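Local coordinates for 3,4-dihydroxybenzoate decarboxylase (Enterobacter cloacae, PDB 5NY5), which catalyses the decarboxylation of 3,4-dihydroxybenzoic acid, and in reverse the para-carboxylation of catechols, as a UbiD-family enzyme dependent on prenylated FMN, at residues L135-N140 with P147-G152; R171-V174 with L180-F183; Q318-V321 with E325-T328. All blocks are in the same frame, centred on the assembly; numbering follows the deposited sequence.

Contact 1 (L135-N140 with P147-G152)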
ATOM      1  N   LEU A 135     -24.551  37.814  37.533  1.00 65.59           N
ATOM      2  CA  LEU A 135     -23.509  36.806  37.455  1.00 58.42           C
ATOM      3  C   LEU A 135     -22.409  37.267  36.496  1.00 57.95           C
ATOM      4  O   LEU A 135     -22.707  37.653  35.356  1.00 58.55           O
ATOM      5  CB  LEU A 135     -24.090  35.467  36.994  1.00 57.60           C
ATOM      6  CG  LEU A 135     -25.185  34.907  37.901  1.00 58.04           C
ATOM      7  CD1 LEU A 135     -25.785  33.647  37.312  1.00 57.56           C
ATOM      8  CD2 LEU A 135     -24.627  34.641  39.284  1.00 57.62           C
ATOM      9  N   PRO A 136     -21.216  37.250  36.899  1.00 57.20           N
ATOM     10  CA  PRO A 136     -20.105  37.602  35.992  1.00 56.89           C
ATOM     11  C   PRO A 136     -19.637  36.407  35.163  1.00 55.64           C
ATOM     12  O   PRO A 136     -18.603  35.785  35.407  1.00 54.61           O
ATOM     13  CB  PRO A 136     -19.025  38.085  36.962  1.00 56.78           C
ATOM     14  CG  PRO A 136     -19.262  37.272  38.191  1.00 56.27           C
ATOM     15  CD  PRO A 136     -20.752  37.044  38.282  1.00 56.86           C
ATOM     16  N   ALA A 137     -20.423  36.069  34.154  1.00 55.90           N
ATOM     17  CA  ALA A 137     -20.066  34.971  33.266  1.00 54.98           C
ATOM     18  C   ALA A 137     -18.828  35.348  32.463  1.00 54.81           C
ATOM     19  O   ALA A 137     -18.830  36.389  31.792  1.00 55.85           O
ATOM     20  CB  ALA A 137     -21.225  34.638  32.335  1.00 55.60           C
ATOM     21  N   PRO A 138     -17.766  34.555  32.499  1.00 53.70           N
ATOM     22  CA  PRO A 138     -16.533  34.936  31.811  1.00 53.66           C
ATOM     23  C   PRO A 138     -16.566  34.572  30.335  1.00 53.87           C
ATOM     24  O   PRO A 138     -17.356  33.744  29.879  1.00 53.77           O
ATOM     25  CB  PRO A 138     -15.450  34.135  32.546  1.00 52.51           C
ATOM     26  CG  PRO A 138     -16.188  33.212  33.510  1.00 51.97           C
ATOM     27  CD  PRO A 138     -17.635  33.248  33.156  1.00 52.61           C
ATOM     28  N   THR A 139     -15.688  35.229  29.586  1.00 54.35           N
ATOM     29  CA  THR A 139     -15.407  34.885  28.201  1.00 54.63           C
ATOM     30  C   THR A 139     -14.000  34.314  28.135  1.00 53.79           C
ATOM     31  O   THR A 139     -13.064  34.903  28.685  1.00 58.41           O
ATOM     32  CB  THR A 139     -15.528  36.104  27.286  1.00 56.18           C
ATOM     33  OG1 THR A 139     -14.469  37.024  27.574  1.00 56.47           O
ATOM     34  CG2 THR A 139     -16.861  36.800  27.502  1.00 57.20           C
ATOM     35  N   ASN A 140     -13.853  33.163  27.477  1.00 53.27           N
ATOM     36  CA  ASN A 140     -12.548  32.514  27.429  1.00 52.57           C
ATOM     37  C   ASN A 140     -11.584  33.251  26.505  1.00 53.39           C
ATOM     38  O   ASN A 140     -10.412  33.438  26.849  1.00 53.16           O
ATOM     39  CB  ASN A 140     -12.702  31.057  27.003  1.00 51.97           C
ATOM     40  CG  ASN A 140     -12.894  30.126  28.182  1.00 52.85           C
ATOM     41  OD1 ASN A 140     -11.971  29.419  28.585  1.00 50.28           O
ATOM     42  ND2 ASN A 140     -14.093  30.128  28.751  1.00 50.96           N
ATOM     43  N   PRO A 147     -20.454  35.944  26.815  1.00 58.72           N
ATOM     44  CA  PRO A 147     -20.194  35.307  28.111  1.00 57.24           C
ATOM     45  C   PRO A 147     -20.822  33.923  28.173  1.00 56.49           C
ATOM     46  O   PRO A 147     -21.920  33.696  27.667  1.00 57.30           O
ATOM     47  CB  PRO A 147     -20.832  36.272  29.119  1.00 57.92           C
ATOM     48  CG  PRO A 147     -21.704  37.182  28.312  1.00 59.74           C
ATOM     49  CD  PRO A 147     -21.088  37.262  26.958  1.00 60.24           C
ATOM     50  N   PHE A 148     -20.102  32.993  28.794  1.00 55.08           N
ATOM     51  CA  PHE A 148     -20.459  31.582  28.781  1.00 55.04           C
ATOM     52  C   PHE A 148     -20.477  31.013  30.191  1.00 53.46           C
ATOM     53  O   PHE A 148     -19.607  31.327  31.008  1.00 52.89           O
ATOM     54  CB  PHE A 148     -19.467  30.767  27.934  1.00 53.79           C
ATOM     55  CG  PHE A 148     -19.943  30.468  26.542  1.00 54.67           C
ATOM     56  CD1 PHE A 148     -20.815  29.421  26.307  1.00 54.78           C
ATOM     57  CD2 PHE A 148     -19.496  31.215  25.466  1.00 57.17           C
ATOM     58  CE1 PHE A 148     -21.249  29.137  25.027  1.00 55.76           C
ATOM     59  CE2 PHE A 148     -19.924  30.937  24.182  1.00 56.58           C
ATOM     60  CZ  PHE A 148     -20.803  29.896  23.963  1.00 57.30           C
ATOM     61  N   PHE A 149     -21.475  30.179  30.465  1.00 63.14           N
ATOM     62  CA  PHE A 149     -21.431  29.227  31.567  1.00 62.14           C
ATOM     63  C   PHE A 149     -21.107  27.864  30.975  1.00 61.98           C
ATOM     64  O   PHE A 149     -21.777  27.422  30.037  1.00 63.10           O
ATOM     65  CB  PHE A 149     -22.760  29.170  32.324  1.00 62.78           C
ATOM     66  CG  PHE A 149     -23.198  30.486  32.899  1.00 63.25           C
ATOM     67  CD1 PHE A 149     -22.643  30.963  34.073  1.00 62.34           C
ATOM     68  CD2 PHE A 149     -24.182  31.235  32.278  1.00 64.77           C
ATOM     69  CE1 PHE A 149     -23.049  32.170  34.605  1.00 62.96           C
ATOM     70  CE2 PHE A 149     -24.591  32.442  32.806  1.00 65.38           C
ATOM     71  CZ  PHE A 149     -24.025  32.909  33.971  1.00 64.49           C
ATOM     72  N   CYS A 150     -20.082  27.204  31.508  1.00 60.76           N
ATOM     73  CA  CYS A 150     -19.582  25.982  30.899  1.00 60.70           C
ATOM     74  C   CYS A 150     -19.815  24.729  31.728  1.00 60.27           C
ATOM     75  O   CYS A 150     -19.553  23.628  31.233  1.00 60.47           O
ATOM     76  CB  CYS A 150     -18.082  26.118  30.604  1.00 59.94           C
ATOM     77  SG  CYS A 150     -17.695  27.437  29.441  1.00 60.68           S
ATOM     78  N   LEU A 151     -20.296  24.855  32.958  1.00 59.84           N
ATOM     79  CA  LEU A 151     -20.534  23.706  33.825  1.00 59.53           C
ATOM     80  C   LEU A 151     -21.933  23.775  34.423  1.00 60.30           C
ATOM     81  O   LEU A 151     -22.133  23.668  35.635  1.00 59.87           O
ATOM     82  CB  LEU A 151     -19.466  23.620  34.913  1.00 58.19           C
ATOM     83  CG  LEU A 151     -18.061  23.284  34.409  1.00 65.23           C
ATOM     84  CD1 LEU A 151     -17.047  23.332  35.540  1.00 56.41           C
ATOM     85  CD2 LEU A 151     -18.055  21.919  33.738  1.00 58.08           C
ATOM     86  N   GLY A 152     -22.927  23.957  33.561  1.00 61.62           N
ATOM     87  CA  GLY A 152     -24.306  23.954  33.996  1.00 62.65           C
ATOM     88  C   GLY A 152     -24.912  22.566  33.983  1.00 63.33           C
ATOM     89  O   GLY A 152     -25.152  21.998  32.914  1.00 64.28           O
TER

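Contact 2 (R171-V174 with L180-F183)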
ATOM      1  N   ARG A 171     -23.370  23.879  28.024  1.00 65.99           N
ATOM      2  CA  ARG A 171     -22.805  25.217  28.081  1.00 65.37           C
ATOM      3  C   ARG A 171     -23.845  26.208  27.578  1.00 66.75           C
ATOM      4  O   ARG A 171     -24.609  25.904  26.658  1.00 68.29           O
ATOM      5  CB  ARG A 171     -21.516  25.328  27.261  1.00 65.00           C
ATOM      6  CG  ARG A 171     -21.696  25.167  25.764  1.00 66.54           C
ATOM      7  CD  ARG A 171     -20.358  25.215  25.049  1.00 66.21           C
ATOM      8  NE  ARG A 171     -20.504  25.112  23.601  1.00 67.84           N
ATOM      9  CZ  ARG A 171     -19.489  24.960  22.758  1.00 68.07           C
ATOM     10  NH1 ARG A 171     -18.249  24.886  23.220  1.00 66.76           N
ATOM     11  NH2 ARG A 171     -19.714  24.876  21.456  1.00 69.75           N
ATOM     12  N   LEU A 172     -23.881  27.386  28.194  1.00 66.35           N
ATOM     13  CA  LEU A 172     -24.900  28.385  27.903  1.00 67.72           C
ATOM     14  C   LEU A 172     -24.242  29.734  27.673  1.00 67.53           C
ATOM     15  O   LEU A 172     -23.372  30.145  28.447  1.00 66.21           O
ATOM     16  CB  LEU A 172     -25.921  28.485  29.041  1.00 67.88           C
ATOM     17  CG  LEU A 172     -26.791  27.251  29.296  1.00 68.44           C
ATOM     18  CD1 LEU A 172     -26.114  26.273  30.245  1.00 66.92           C
ATOM     19  CD2 LEU A 172     -28.153  27.662  29.821  1.00 69.67           C
ATOM     20  N   CYS A 173     -24.666  30.422  26.618  1.00 69.01           N
ATOM     21  CA  CYS A 173     -24.154  31.742  26.282  1.00 69.21           C
ATOM     22  C   CYS A 173     -25.177  32.798  26.677  1.00 70.27           C
ATOM     23  O   CYS A 173     -26.367  32.658  26.378  1.00 71.72           O
ATOM     24  CB  CYS A 173     -23.838  31.836  24.788  1.00 70.29           C
ATOM     25  SG  CYS A 173     -23.166  33.423  24.257  1.00 70.77           S
ATOM     26  N   VAL A 174     -24.711  33.849  27.347  1.00 69.72           N
ATOM     27  CA  VAL A 174     -25.599  34.918  27.785  1.00 70.83           C
ATOM     28  C   VAL A 174     -25.982  35.768  26.582  1.00 72.64           C
ATOM     29  O   VAL A 174     -25.114  36.292  25.874  1.00 72.63           O
ATOM     30  CB  VAL A 174     -24.939  35.766  28.879  1.00 69.84           C
ATOM     31  CG1 VAL A 174     -25.830  36.934  29.255  1.00 71.25           C
ATOM     32  CG2 VAL A 174     -24.629  34.912  30.094  1.00 68.24           C
ATOM     33  N   LEU A 180     -30.860  33.056  27.588  1.00 76.35           N
ATOM     34  CA  LEU A 180     -29.627  32.322  27.356  1.00 74.62           C
ATOM     35  C   LEU A 180     -29.808  31.405  26.157  1.00 75.53           C
ATOM     36  O   LEU A 180     -30.906  30.904  25.900  1.00 77.05           O
ATOM     37  CB  LEU A 180     -29.225  31.481  28.573  1.00 72.85           C
ATOM     38  CG  LEU A 180     -28.998  32.175  29.913  1.00 71.88           C
ATOM     39  CD1 LEU A 180     -29.226  31.186  31.040  1.00 71.06           C
ATOM     40  CD2 LEU A 180     -27.594  32.739  29.986  1.00 70.39           C
ATOM     41  N   SER A 181     -28.721  31.184  25.425  1.00 74.76           N
ATOM     42  CA  SER A 181     -28.704  30.222  24.332  1.00 75.52           C
ATOM     43  C   SER A 181     -28.035  28.942  24.811  1.00 74.00           C
ATOM     44  O   SER A 181     -26.946  28.987  25.392  1.00 72.20           O
ATOM     45  CB  SER A 181     -27.974  30.784  23.112  1.00 76.03           C
ATOM     46  OG  SER A 181     -26.618  31.057  23.408  1.00 74.25           O
HETATM   47  N   MSE A 182     -28.691  27.812  24.579  1.00 74.86           N
HETATM   48  CA  MSE A 182     -28.187  26.530  25.052  1.00 73.70           C
HETATM   49  C   MSE A 182     -28.331  25.441  23.995  1.00 74.96           C
HETATM   50  O   MSE A 182     -29.425  25.188  23.498  1.00 76.85           O
HETATM   51  CB  MSE A 182     -28.914  26.119  26.335  1.00 73.34           C
HETATM   52  CG  MSE A 182     -28.757  24.654  26.709  1.00 72.83           C
HETATM   53 SE   MSE A 182     -29.291  24.282  28.552  1.00 71.89          SE
HETATM   54  CE  MSE A 182     -29.929  22.457  28.314  1.00 73.11           C
ATOM     55  N   PHE A 183     -27.213  24.804  23.656  1.00 74.07           N
ATOM     56  CA  PHE A 183     -27.216  23.718  22.690  1.00 75.28           C
ATOM     57  C   PHE A 183     -27.601  22.404  23.358  1.00 75.21           C
ATOM     58  O   PHE A 183     -27.281  22.154  24.523  1.00 73.63           O
ATOM     59  CB  PHE A 183     -25.843  23.585  22.030  1.00 74.58           C
ATOM     60  CG  PHE A 183     -25.705  22.372  21.153  1.00 75.76           C
ATOM     61  CD1 PHE A 183     -26.222  22.367  19.871  1.00 77.94           C
ATOM     62  CD2 PHE A 183     -25.052  21.240  21.612  1.00 74.85           C
ATOM     63  CE1 PHE A 183     -26.096  21.254  19.063  1.00 79.22           C
ATOM     64  CE2 PHE A 183     -24.925  20.124  20.809  1.00 76.12           C
ATOM     65  CZ  PHE A 183     -25.447  20.132  19.533  1.00 78.32           C
TER

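Contact 3 (Q318-V321 with E325-T328)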
ATOM      1  N   GLN A 318     -18.730  28.715  39.462  1.00 56.90           N
ATOM      2  CA  GLN A 318     -17.798  27.704  38.980  1.00 55.64           C
ATOM      3  C   GLN A 318     -17.935  27.537  37.473  1.00 55.41           C
ATOM      4  O   GLN A 318     -19.050  27.433  36.953  1.00 56.12           O
ATOM      5  CB  GLN A 318     -18.032  26.361  39.674  1.00 55.34           C
ATOM      6  CG  GLN A 318     -17.123  25.250  39.186  1.00 54.15           C
ATOM      7  CD  GLN A 318     -17.343  23.945  39.922  1.00 54.00           C
ATOM      8  OE1 GLN A 318     -18.348  23.765  40.604  1.00 54.84           O
ATOM      9  NE2 GLN A 318     -16.396  23.027  39.790  1.00 53.04           N
ATOM     10  N   THR A 319     -16.802  27.513  36.781  1.00 54.54           N
ATOM     11  CA  THR A 319     -16.751  27.243  35.351  1.00 54.25           C
ATOM     12  C   THR A 319     -15.394  26.620  35.045  1.00 53.06           C
ATOM     13  O   THR A 319     -14.655  26.230  35.953  1.00 52.51           O
ATOM     14  CB  THR A 319     -17.017  28.521  34.544  1.00 55.06           C
ATOM     15  OG1 THR A 319     -17.120  28.199  33.152  1.00 54.98           O
ATOM     16  CG2 THR A 319     -15.897  29.529  34.748  1.00 54.92           C
ATOM     17  N   LEU A 320     -15.064  26.509  33.761  1.00 52.76           N
ATOM     18  CA  LEU A 320     -13.790  25.947  33.341  1.00 51.74           C
ATOM     19  C   LEU A 320     -13.095  26.910  32.391  1.00 51.86           C
ATOM     20  O   LEU A 320     -13.681  27.886  31.917  1.00 52.72           O
ATOM     21  CB  LEU A 320     -13.967  24.568  32.684  1.00 51.23           C
ATOM     22  CG  LEU A 320     -15.015  24.358  31.585  1.00 51.82           C
ATOM     23  CD1 LEU A 320     -14.611  24.992  30.264  1.00 51.96           C
ATOM     24  CD2 LEU A 320     -15.288  22.875  31.395  1.00 51.45           C
ATOM     25  N   VAL A 321     -11.829  26.616  32.115  1.00 51.09           N
ATOM     26  CA  VAL A 321     -11.017  27.370  31.167  1.00 51.18           C
ATOM     27  C   VAL A 321     -10.313  26.374  30.258  1.00 50.41           C
ATOM     28  O   VAL A 321      -9.761  25.377  30.735  1.00 49.64           O
ATOM     29  CB  VAL A 321      -9.991  28.272  31.879  1.00 51.25           C
ATOM     30  CG1 VAL A 321      -9.039  28.898  30.877  1.00 51.36           C
ATOM     31  CG2 VAL A 321     -10.698  29.352  32.684  1.00 52.16           C
ATOM     32  N   GLU A 325      -7.543  20.513  30.557  1.00 46.91           N
ATOM     33  CA  GLU A 325      -7.563  19.269  31.320  1.00 46.55           C
ATOM     34  C   GLU A 325      -8.898  19.045  32.020  1.00 46.98           C
ATOM     35  O   GLU A 325      -9.269  17.899  32.293  1.00 46.89           O
ATOM     36  CB  GLU A 325      -6.433  19.276  32.343  1.00 46.26           C
ATOM     37  CG  GLU A 325      -6.187  17.945  33.020  1.00 45.94           C
ATOM     38  CD  GLU A 325      -5.419  16.991  32.138  1.00 45.49           C
ATOM     39  OE1 GLU A 325      -4.838  17.455  31.138  1.00 45.41           O
ATOM     40  OE2 GLU A 325      -5.393  15.782  32.440  1.00 45.33           O
ATOM     41  N   GLU A 326      -9.624  20.119  32.329  1.00 47.55           N
ATOM     42  CA  GLU A 326     -10.926  19.964  32.966  1.00 48.10           C
ATOM     43  C   GLU A 326     -11.875  19.162  32.082  1.00 51.54           C
ATOM     44  O   GLU A 326     -12.634  18.318  32.576  1.00 53.55           O
ATOM     45  CB  GLU A 326     -11.511  21.338  33.297  1.00 48.77           C
ATOM     46  CG  GLU A 326     -12.664  21.293  34.275  1.00 49.40           C
ATOM     47  CD  GLU A 326     -12.602  22.411  35.298  1.00 49.81           C
ATOM     48  OE1 GLU A 326     -11.963  23.446  35.013  1.00 49.83           O
ATOM     49  OE2 GLU A 326     -13.187  22.249  36.389  1.00 50.21           O
ATOM     50  N   HIS A 327     -11.835  19.395  30.770  1.00 48.41           N
ATOM     51  CA  HIS A 327     -12.622  18.572  29.859  1.00 48.72           C
ATOM     52  C   HIS A 327     -12.083  17.149  29.801  1.00 48.16           C
ATOM     53  O   HIS A 327     -12.859  16.187  29.760  1.00 48.49           O
ATOM     54  CB  HIS A 327     -12.638  19.193  28.464  1.00 49.03           C
ATOM     55  CG  HIS A 327     -13.503  18.459  27.488  1.00 49.55           C
ATOM     56  ND1 HIS A 327     -13.134  17.259  26.920  1.00 49.20           N
ATOM     57  CD2 HIS A 327     -14.722  18.756  26.980  1.00 50.52           C
ATOM     58  CE1 HIS A 327     -14.088  16.848  26.105  1.00 49.94           C
ATOM     59  NE2 HIS A 327     -15.063  17.738  26.123  1.00 50.76           N
ATOM     60  N   THR A 328     -10.756  16.998  29.788  1.00 47.44           N
ATOM     61  CA  THR A 328     -10.154  15.671  29.726  1.00 46.97           C
ATOM     62  C   THR A 328     -10.614  14.795  30.884  1.00 47.08           C
ATOM     63  O   THR A 328     -10.865  13.598  30.705  1.00 47.16           O
ATOM     64  CB  THR A 328      -8.629  15.787  29.722  1.00 46.31           C
ATOM     65  OG1 THR A 328      -8.197  16.464  28.537  1.00 46.31           O
ATOM     66  CG2 THR A 328      -7.990  14.412  29.778  1.00 45.92           C
TER
HETATM   67  O   HOH W   1     -14.095  24.316  37.478  1.00 38.16           O

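Contact 1 (L135-N140 with P147-G152)
The methyl group of A137 sits over one face of the F149 ring. CB lies 3.9 Å from the ring centroid and 22° off the ring normal, a CH-pi contact shifted toward the rim, so that CZ is the nearest ring atom. L135 meets the same ring differently. Its CB lies in the ring plane at the edge, while CD1 comes in obliquely and stops 3.8 Å from F149 CZ. The two side chains cross at about a right angle. F149 has CG anti to its own carbonyl carbon (chi1 -58°), which turns the ring back toward 135-140.

The A137 methyl also packs against P147, with 3.6 Å between the two CB atoms. It therefore bridges the proline and the phenylalanine. T139 continues the apolar line: its CG2 rests 3.7 Å from P147 CA. The hydroxyl OG1 of T139 bonds elsewhere, to N32.

The segment 135-140 is irregular coil that follows helix 131-134 and begins with an inverse gamma turn centred on P136. It leads on toward strand 148-157 of the antiparallel sheet in the Rift-related, FMN-binding part of the UbiD fold. One backbone bond joins the coil to the start of that strand. F148 N donates to P138 O over 3.0 Å with an N-H...O angle of 166°. P138 CB points away from the strand, but CD comes back to 3.5 Å from F148 O.

The F148 ring leads away from the coil and packs on R171 and C173 of the next strand. F149 also touches V174 there and L317 of strand 316-319. At the far end of the coil, N140 OD1 accepts from G322 N, and the N140 side chain packs on F478 of a second subunit.

Contact 2 (R171-V174 with L180-F183)
Strands 171-174 and 180-182 run antiparallel, their segment axes 4.6 Å apart at closest and 150° between directions, as the two arms of a beta hairpin. C173 and S181 form a hydrogen-bonded pair. C173 N donates to S181 O over 3.0 Å, and S181 N returns to C173 O over 2.9 Å. V174 and L180 make the next, non-hydrogen-bonded pair.

L172, V174, L180 and the selenomethionine M182 share one face of the sheet. L172 lies between the two side chains of the other strand. Its CD2 reaches L180 CD1 at 3.9 Å and M182 SE at 3.8 Å. L172 and M182 run side by side and point the same way, whereas L172 meets L180 at a slant. L180 splits its two branches: CD1 goes to L172, and CD2 goes to V174 CG2 at 3.7 Å. I304 of strand 303-311 packs on both L172 and M182, and helix 131-134 meets V174 and L180.

C173 and S181 lie on the other face. S181 OG sits between its backbone N and carbonyl carbon (chi1 62°). This brings it 3.2 Å from C173 CB and into a weak bond with C173 O at 3.4 Å.

R171 and F183, at the same end of the hairpin segment, have been seen to bind prenylated FMN, which is absent from this chain. The R171 guanidinium forms a salt bridge with E289, and F183 O accepts from H170 ND1. The two faces differ in chemistry. One is joined by methyl, methylene and selenium contacts. On the other, C173 O accepts the amide of S181 and, weakly, its hydroxyl, so two donors of one residue grip it, while S181 OG is held mainly by Q175 NE2.

Contact 3 (Q318-V321 with E325-T328)
E326 extends from its helix with CG anti to the backbone N (chi1 -165°), then bends at chi2 (139°), which lays the carboxylate alongside L320. L320 CB points toward the helix and meets this carboxylate. This is a strand-loop-helix connection in the UbiD fold: a short link leads from strand 316-319 into the long helix 324-346.

The direct contact is between the carboxylate and an aliphatic carbon. E326 OE1 lies 3.3 Å from L320 CB, and E326 CG passes the same carbon at 3.9 Å. The L320 side chain also packs on C150 and L151 of strand 148-157.

Both carboxylate oxygens of this buried glutamate have polar partners. OE2 bonds to H76 ND1, and OE1 accepts a weak bond from G74 N. The nearby histidine could help to stabilise a negative charge on the carboxylate. V321 turns away from the helix and packs on F478 of a second subunit. A modelled water bridges T319 O and E326 OE2, its oxygen 2.5 Å from each; the distances are short, so the details of this bridge are doubtful.

In the fold
Contacts 1 and 2 share a sheet, with centres 9 Å apart. Strand 148-157 pairs with strand 165-174: F149 N lies 2.8 Å from L172 O, and P147 O lies 2.8 Å from V174 N, both probable hydrogen bonds. Contact 1 also meets contact 3, 11 Å away between centres, where C150 CB comes 3.4 Å from T319 OG1. Contacts 2 and 3 do not touch; their nearest atoms are about 8 Å apart. The prenylated FMN site lies closest to contact 2, which includes R171 and F183. In contact 1 the F148 side chain is about 4 Å from that of R171. In contact 3 the L320 side chain is about 7 Å from that of I169.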